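SxtG (Microseira wollei, PDB 6U1R) probably transfers an amidino group to an acceptor amine, as an amidinotransferase of the saxitoxin biosynthetic pathway. Local coordinates at residues 355-358 / 359-362. Numbering follows the deposited sequence.
Sequences SFES and YYPF
The rings of F356 and Y359 form an offset stack, their centroids 4.6 Å apart and planes 13° from parallel. The slippage sets CB of Y359 over one face of F356, towards the rim, while CZ of F356 lies over one face of Y359, 3.4 Å from its CD1. Y360 instead turns a face to the backbone: CA of E357 sits almost on the ring normal, 3.8 Å from the centroid, a CH-pi contact. With chi1 at -66°, CG of Y360 is anti to its own carbonyl carbon, which lays the ring back across E357, and CG of E357 packs 3.6 Å from CE2 of Y360. At the edge of the F362 ring, in its plane, are the carbonyl oxygens of S358 and Y359.

The polar ends of E357 and Y360 meet through a water that donates to OE2 and accepts from OH; OE2 is gripped a second time by H306. Beyond the stack, Y359 OH bonds to the carbonyl of A133, and F366 stacks on F356. Y359 N binds F356 O at 3.0 Å and Y360 N binds E357 O at 3.1 Å. These successive i to i+3 bonds describe a short 3-10 turn between strands 350-354 and 370-375; in this turn the side chain of Y359 lies about 6 Å from that of C368, predicted to carry the amidino-cysteine intermediate of this amidinotransferase fold.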
loop_
_atom_site.group_PDB
_atom_site.type_symbol
_atom_site.label_atom_id
_atom_site.label_comp_id
_atom_site.label_asym_id
_atom_site.label_seq_id
_atom_site.Cartn_x
_atom_site.Cartn_y
_atom_site.Cartn_z
ATOM N N SER A 355 7.700 -34.655 -6.649
ATOM C CA SER A 355 7.936 -34.777 -5.211
ATOM C C SER A 355 8.135 -33.390 -4.606
ATOM O O SER A 355 8.932 -32.590 -5.112
ATOM C CB SER A 355 9.164 -35.643 -4.915
ATOM O OG SER A 355 8.997 -36.963 -5.404
ATOM N N PHE A 356 7.407 -33.102 -3.524
ATOM C CA PHE A 356 7.357 -31.739 -3.007
ATOM C C PHE A 356 6.965 -31.661 -1.533
ATOM O O PHE A 356 6.749 -30.558 -1.023
ATOM C CB PHE A 356 6.386 -30.904 -3.857
ATOM C CG PHE A 356 6.767 -29.437 -3.975
ATOM C CD1 PHE A 356 7.992 -29.065 -4.499
ATOM C CD2 PHE A 356 5.897 -28.434 -3.575
ATOM C CE1 PHE A 356 8.344 -27.725 -4.633
ATOM C CE2 PHE A 356 6.236 -27.093 -3.704
ATOM C CZ PHE A 356 7.477 -26.742 -4.231
ATOM N N GLU A 357 6.883 -32.800 -0.825
ATOM C CA GLU A 357 6.517 -32.735 0.592
ATOM C C GLU A 357 7.548 -32.009 1.447
ATOM O O GLU A 357 7.195 -31.542 2.540
ATOM C CB GLU A 357 6.295 -34.125 1.183
ATOM C CG GLU A 357 5.084 -34.814 0.617
ATOM C CD GLU A 357 4.602 -35.952 1.485
ATOM O OE1 GLU A 357 5.440 -36.603 2.166
ATOM O OE2 GLU A 357 3.372 -36.183 1.489
ATOM N N SER A 358 8.802 -31.887 0.974
ATOM C CA SER A 358 9.811 -31.127 1.711
ATOM C C SER A 358 9.507 -29.643 1.738
ATOM O O SER A 358 10.107 -28.920 2.539
ATOM C CB SER A 358 11.205 -31.317 1.106
ATOM O OG SER A 358 11.645 -32.657 1.290
ATOM N N TYR A 359 8.622 -29.174 0.866
ATOM C CA TYR A 359 8.193 -27.786 0.877
ATOM C C TYR A 359 7.117 -27.519 1.917
ATOM O O TYR A 359 6.981 -26.379 2.372
ATOM C CB TYR A 359 7.686 -27.406 -0.515
ATOM C CG TYR A 359 7.979 -25.972 -0.919
ATOM C CD1 TYR A 359 9.209 -25.625 -1.480
ATOM C CD2 TYR A 359 7.015 -24.974 -0.786
ATOM C CE1 TYR A 359 9.486 -24.320 -1.872
ATOM C CE2 TYR A 359 7.288 -23.662 -1.172
ATOM C CZ TYR A 359 8.518 -23.341 -1.707
ATOM O OH TYR A 359 8.789 -22.052 -2.105
ATOM N N TYR A 360 6.365 -28.546 2.323
ATOM C CA TYR A 360 5.220 -28.325 3.202
ATOM C C TYR A 360 5.570 -27.621 4.514
ATOM O O TYR A 360 4.732 -26.840 4.998
ATOM C CB TYR A 360 4.533 -29.659 3.511
ATOM C CG TYR A 360 3.859 -30.368 2.344
ATOM C CD1 TYR A 360 3.798 -29.812 1.071
ATOM C CD2 TYR A 360 3.277 -31.609 2.537
ATOM C CE1 TYR A 360 3.177 -30.490 0.029
ATOM C CE2 TYR A 360 2.660 -32.280 1.515
ATOM C CZ TYR A 360 2.606 -31.717 0.265
ATOM O OH TYR A 360 1.993 -32.376 -0.764
ATOM N N PRO A 361 6.721 -27.871 5.153
ATOM C CA PRO A 361 7.025 -27.149 6.407
ATOM C C PRO A 361 7.185 -25.659 6.205
ATOM O O PRO A 361 7.151 -24.904 7.188
ATOM C CB PRO A 361 8.338 -27.782 6.890
ATOM C CG PRO A 361 8.540 -29.007 6.088
ATOM C CD PRO A 361 7.763 -28.856 4.820
ATOM N N PHE A 362 7.374 -25.209 4.968
ATOM C CA PHE A 362 7.410 -23.788 4.645
ATOM C C PHE A 362 6.027 -23.239 4.326
ATOM O O PHE A 362 5.918 -22.112 3.832
ATOM C CB PHE A 362 8.378 -23.552 3.485
ATOM C CG PHE A 362 9.772 -23.998 3.795
ATOM C CD1 PHE A 362 10.135 -25.324 3.602
ATOM C CD2 PHE A 362 10.706 -23.109 4.325
ATOM C CE1 PHE A 362 11.419 -25.766 3.916
ATOM C CE2 PHE A 362 11.992 -23.537 4.639
ATOM C CZ PHE A 362 12.349 -24.862 4.450
HETATM O O HOH W 1 1.880 -35.130 -0.514
#